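PDB 4X3N: calcium-regulated actin-bundling protein, which binds actin filaments and calcium ions, bundles F-actin, and may contribute to the structure and reorganization of filopodia and pseudopodia during cell movement. Local coordinates for residues Arg187-Glu201 against Met279-Gly291. Numbering follows the deposited sequence.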
# COMPACT_ATOMS: atom_id res chain seq x y z
N ARG A 187 10.56 20.01 -22.22
CA ARG A 187 9.70 19.38 -21.20
C ARG A 187 9.94 20.03 -19.80
O ARG A 187 9.04 20.39 -19.06
CB ARG A 187 10.02 17.89 -21.09
CG ARG A 187 9.21 17.21 -20.00
CD ARG A 187 9.26 15.70 -20.05
NE ARG A 187 10.60 15.13 -20.13
CZ ARG A 187 11.42 14.99 -19.09
NH1 ARG A 187 11.14 15.46 -17.88
NH2 ARG A 187 12.56 14.41 -19.28
N LEU A 188 11.20 20.16 -19.45
CA LEU A 188 11.53 20.75 -18.16
C LEU A 188 11.18 22.21 -18.08
O LEU A 188 10.83 22.69 -17.00
CB LEU A 188 13.02 20.57 -17.85
CG LEU A 188 13.46 19.12 -17.71
CD1 LEU A 188 14.99 19.02 -17.60
CD2 LEU A 188 12.77 18.52 -16.51
N ALA A 189 11.25 22.94 -19.18
CA ALA A 189 10.76 24.29 -19.16
C ALA A 189 9.25 24.34 -18.89
O ALA A 189 8.73 25.20 -18.17
CB ALA A 189 11.08 24.97 -20.48
N LEU A 190 8.52 23.44 -19.52
CA LEU A 190 7.10 23.28 -19.19
C LEU A 190 6.87 22.91 -17.70
O LEU A 190 6.00 23.46 -17.07
CB LEU A 190 6.42 22.31 -20.15
CG LEU A 190 6.11 22.88 -21.54
CD1 LEU A 190 5.89 21.82 -22.59
CD2 LEU A 190 4.97 23.86 -21.51
N GLU A 191 7.70 22.05 -17.12
CA GLU A 191 7.53 21.70 -15.74
C GLU A 191 7.83 22.92 -14.87
O GLU A 191 7.21 23.13 -13.84
CB GLU A 191 8.40 20.49 -15.33
CG GLU A 191 8.34 20.20 -13.84
CD GLU A 191 6.89 20.06 -13.28
OE1 GLU A 191 5.96 19.67 -14.05
OE2 GLU A 191 6.68 20.36 -12.06
N GLU A 192 8.77 23.75 -15.28
CA GLU A 192 9.00 24.97 -14.54
C GLU A 192 7.76 25.93 -14.62
O GLU A 192 7.48 26.63 -13.68
CB GLU A 192 10.29 25.60 -15.07
CG GLU A 192 10.56 27.01 -14.61
CD GLU A 192 10.80 27.13 -13.13
OE1 GLU A 192 11.24 26.14 -12.56
OE2 GLU A 192 10.53 28.21 -12.57
N VAL A 193 7.00 25.96 -15.71
CA VAL A 193 5.75 26.67 -15.67
C VAL A 193 4.83 26.09 -14.59
O VAL A 193 4.18 26.85 -13.88
CB VAL A 193 5.02 26.66 -17.01
CG1 VAL A 193 3.66 27.31 -16.90
CG2 VAL A 193 5.83 27.30 -18.12
N ASN A 194 4.73 24.76 -14.47
CA ASN A 194 3.93 24.20 -13.41
C ASN A 194 4.40 24.69 -12.05
O ASN A 194 3.60 25.09 -11.19
CB ASN A 194 3.94 22.70 -13.43
CG ASN A 194 3.16 22.17 -14.63
OD1 ASN A 194 2.23 22.81 -15.08
ND2 ASN A 194 3.58 21.05 -15.16
N LYS A 195 5.71 24.70 -11.86
CA LYS A 195 6.18 25.14 -10.58
C LYS A 195 5.76 26.60 -10.34
O LYS A 195 5.40 26.94 -9.27
CB LYS A 195 7.68 24.92 -10.54
CG LYS A 195 8.34 25.23 -9.23
CD LYS A 195 9.82 24.76 -9.16
CE LYS A 195 10.88 25.81 -9.55
NZ LYS A 195 10.75 27.23 -9.06
N ARG A 196 5.85 27.48 -11.32
CA ARG A 196 5.45 28.88 -11.12
C ARG A 196 3.93 29.05 -10.94
O ARG A 196 3.49 29.89 -10.20
CB ARG A 196 5.93 29.70 -12.28
CG ARG A 196 7.45 29.79 -12.45
CD ARG A 196 8.11 30.27 -11.14
NE ARG A 196 9.54 30.09 -11.23
CZ ARG A 196 10.50 30.87 -10.69
NH1 ARG A 196 10.21 31.93 -9.93
NH2 ARG A 196 11.78 30.56 -10.90
N ILE A 197 3.15 28.19 -11.59
CA ILE A 197 1.72 28.17 -11.41
C ILE A 197 1.38 27.80 -9.99
O ILE A 197 0.54 28.46 -9.35
CB ILE A 197 1.07 27.13 -12.35
CG1 ILE A 197 1.01 27.66 -13.78
CG2 ILE A 197 -0.31 26.80 -11.81
CD1 ILE A 197 0.69 26.60 -14.84
N ARG A 198 2.02 26.75 -9.46
CA ARG A 198 1.80 26.39 -8.01
C ARG A 198 2.15 27.56 -7.10
O ARG A 198 1.40 27.89 -6.25
CB ARG A 198 2.59 25.14 -7.60
CG ARG A 198 2.70 24.84 -6.08
CD ARG A 198 3.32 23.47 -5.79
NE ARG A 198 2.71 22.45 -6.62
CZ ARG A 198 3.05 21.15 -6.64
NH1 ARG A 198 4.02 20.69 -5.88
NH2 ARG A 198 2.39 20.32 -7.43
N ALA A 199 3.34 28.12 -7.26
CA ALA A 199 3.75 29.26 -6.45
C ALA A 199 2.69 30.38 -6.51
O ALA A 199 2.26 30.89 -5.48
CB ALA A 199 5.09 29.80 -6.96
N TYR A 200 2.25 30.75 -7.71
CA TYR A 200 1.20 31.78 -7.90
C TYR A 200 -0.16 31.44 -7.29
O TYR A 200 -0.76 32.24 -6.56
CB TYR A 200 1.06 32.11 -9.38
CG TYR A 200 -0.18 32.92 -9.77
CD1 TYR A 200 -0.22 34.32 -9.60
CD2 TYR A 200 -1.25 32.32 -10.40
CE1 TYR A 200 -1.31 35.05 -10.00
CE2 TYR A 200 -2.35 33.05 -10.82
CZ TYR A 200 -2.38 34.41 -10.62
OH TYR A 200 -3.50 35.09 -11.02
N GLU A 201 -0.64 30.24 -7.55
CA GLU A 201 -1.93 29.83 -6.97
C GLU A 201 -1.82 29.62 -5.49
O GLU A 201 -2.79 29.84 -4.77
CB GLU A 201 -2.48 28.58 -7.63
CG GLU A 201 -2.72 28.77 -9.09
CD GLU A 201 -4.04 29.47 -9.46
OE1 GLU A 201 -4.74 30.04 -8.62
OE2 GLU A 201 -4.32 29.47 -10.66
N MET A 279 3.90 18.68 -26.14
CA MET A 279 4.45 19.91 -25.57
C MET A 279 3.78 21.13 -26.12
O MET A 279 3.50 22.06 -25.40
CB MET A 279 5.96 19.95 -25.83
CG MET A 279 6.71 19.01 -24.92
SD MET A 279 8.49 19.25 -24.97
CE MET A 279 8.82 19.31 -26.77
N ASN A 280 3.49 21.14 -27.41
CA ASN A 280 2.71 22.26 -28.01
C ASN A 280 1.33 22.33 -27.47
O ASN A 280 0.86 23.38 -27.10
CB ASN A 280 2.73 22.19 -29.54
CG ASN A 280 4.05 22.75 -30.13
OD1 ASN A 280 4.19 23.93 -30.30
ND2 ASN A 280 5.01 21.89 -30.39
N ARG A 281 0.64 21.21 -27.42
CA ARG A 281 -0.65 21.20 -26.76
C ARG A 281 -0.67 21.76 -25.35
O ARG A 281 -1.59 22.49 -24.93
CB ARG A 281 -1.17 19.76 -26.71
CG ARG A 281 -2.60 19.64 -26.24
CD ARG A 281 -3.54 20.29 -27.25
NE ARG A 281 -4.92 20.15 -26.81
CZ ARG A 281 -5.49 20.88 -25.84
NH1 ARG A 281 -4.81 21.82 -25.20
NH2 ARG A 281 -6.77 20.65 -25.50
N ASP A 282 0.33 21.37 -24.59
CA ASP A 282 0.39 21.71 -23.17
C ASP A 282 0.71 23.20 -23.00
O ASP A 282 0.06 23.92 -22.23
CB ASP A 282 1.44 20.81 -22.57
CG ASP A 282 1.40 20.80 -21.09
OD1 ASP A 282 0.31 20.49 -20.58
OD2 ASP A 282 2.44 21.04 -20.45
N LEU A 283 1.68 23.67 -23.77
CA LEU A 283 1.98 25.11 -23.88
C LEU A 283 0.75 25.88 -24.22
O LEU A 283 0.45 26.87 -23.59
CB LEU A 283 2.99 25.38 -24.95
CG LEU A 283 3.39 26.83 -25.18
CD1 LEU A 283 4.20 27.36 -23.98
CD2 LEU A 283 4.19 26.91 -26.50
N GLU A 284 0.03 25.41 -25.24
CA GLU A 284 -1.22 26.07 -25.63
C GLU A 284 -2.19 26.21 -24.44
O GLU A 284 -2.69 27.30 -24.16
CB GLU A 284 -1.81 25.24 -26.79
CG GLU A 284 -3.21 25.59 -27.28
CD GLU A 284 -3.81 24.52 -28.24
OE1 GLU A 284 -5.05 24.39 -28.29
OE2 GLU A 284 -3.07 23.78 -28.94
N GLU A 285 -2.44 25.11 -23.74
CA GLU A 285 -3.31 25.07 -22.55
C GLU A 285 -2.82 26.06 -21.50
O GLU A 285 -3.56 26.91 -20.98
CB GLU A 285 -3.31 23.64 -21.96
CG GLU A 285 -4.43 23.32 -20.98
CD GLU A 285 -5.78 23.42 -21.62
OE1 GLU A 285 -5.84 23.28 -22.86
OE2 GLU A 285 -6.78 23.66 -20.91
N LYS A 286 -1.54 26.00 -21.23
CA LYS A 286 -0.98 26.89 -20.24
C LYS A 286 -1.20 28.33 -20.61
O LYS A 286 -1.56 29.13 -19.73
CB LYS A 286 0.50 26.57 -19.99
CG LYS A 286 0.68 25.34 -19.09
CD LYS A 286 1.96 24.60 -19.41
CE LYS A 286 2.50 23.84 -18.18
NZ LYS A 286 1.71 22.65 -17.74
N LYS A 287 -0.96 28.70 -21.88
CA LYS A 287 -1.01 30.14 -22.28
C LYS A 287 -2.41 30.65 -22.18
O LYS A 287 -2.67 31.75 -21.71
CB LYS A 287 -0.50 30.35 -23.71
CG LYS A 287 0.99 30.32 -23.78
CD LYS A 287 1.53 30.28 -25.21
CE LYS A 287 1.41 31.62 -25.92
NZ LYS A 287 1.88 31.45 -27.34
N LYS A 288 -3.32 29.80 -22.60
CA LYS A 288 -4.74 30.11 -22.54
C LYS A 288 -5.12 30.48 -21.11
O LYS A 288 -5.77 31.50 -20.89
CB LYS A 288 -5.47 28.91 -23.13
CG LYS A 288 -6.87 28.51 -22.71
CD LYS A 288 -7.43 27.71 -23.90
CE LYS A 288 -8.16 26.44 -23.50
NZ LYS A 288 -9.59 26.77 -23.25
N ARG A 289 -4.63 29.72 -20.14
CA ARG A 289 -5.08 29.83 -18.75
C ARG A 289 -4.30 30.88 -17.95
O ARG A 289 -4.85 31.55 -17.13
CB ARG A 289 -5.06 28.41 -18.14
CG ARG A 289 -5.23 28.27 -16.64
CD ARG A 289 -6.65 27.92 -16.22
NE ARG A 289 -6.78 27.77 -14.75
CZ ARG A 289 -6.84 28.78 -13.86
NH1 ARG A 289 -6.78 30.06 -14.24
NH2 ARG A 289 -6.97 28.50 -12.55
N TYR A 290 -3.02 31.04 -18.21
CA TYR A 290 -2.17 31.91 -17.39
C TYR A 290 -1.43 33.00 -18.15
O TYR A 290 -0.74 33.82 -17.52
CB TYR A 290 -1.17 31.03 -16.64
CG TYR A 290 -1.82 30.23 -15.55
CD1 TYR A 290 -2.29 30.83 -14.40
CD2 TYR A 290 -1.96 28.87 -15.65
CE1 TYR A 290 -2.88 30.12 -13.40
CE2 TYR A 290 -2.57 28.13 -14.66
CZ TYR A 290 -3.00 28.75 -13.52
OH TYR A 290 -3.60 28.06 -12.48
N GLY A 291 -1.54 33.01 -19.48
CA GLY A 291 -0.93 34.06 -20.36
C GLY A 291 -1.73 35.36 -20.41
O GLY A 291 -2.67 35.52 -19.67
O HOH W 1 -5.83 31.62 -11.36
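R187 meets M279 through its backbone, the thioether SD lying 3.5 Å from R187 N, while its guanidinium leads away to a salt bridge with E179. One turn on, L190 is a knob set among M279, D282, L283 and K286: CD1 touches M279 CB at 3.7 Å, and CD2 reaches K286 CD. V193 CG1 lies 3.9 Å from CE of the same lysine. N194 OD1 accepts a 2.7 Å hydrogen bond from K286 NZ, tilted 27° from the carbonyl plane, and N194 ND2 donates almost straight to E191 OE1. K286 NZ also gives D282 OD2 a weak hydrogen bond within a salt bridge; D282 OD1 is bonded to Y65. A leucine in place of N194 would probably cost the K286 ammonium its amide acceptor and E191 its amide donor. I197 lays CG1 over one face of the Y290 ring, a CH-pi contact 4.0 Å from the centroid. Y200 CE2 comes to the ring's edge, its hydroxyl bonded to D229. E201, bent at chi2 (-81°), brings OE2 there too; Y290 OH donates to it, the modelled 2.4 Å being doubtfully short. R289 NH2 forms a 3.4 Å salt bridge with E201 OE2 by charge alone. Helices 181-211 and 273-290, their segments 23° apart, thus join by apolar packing at L190 and I197, which also touch polar links; V193 and I197 meet helix 232-255, and the K286 charge probably rests between N194 and D282.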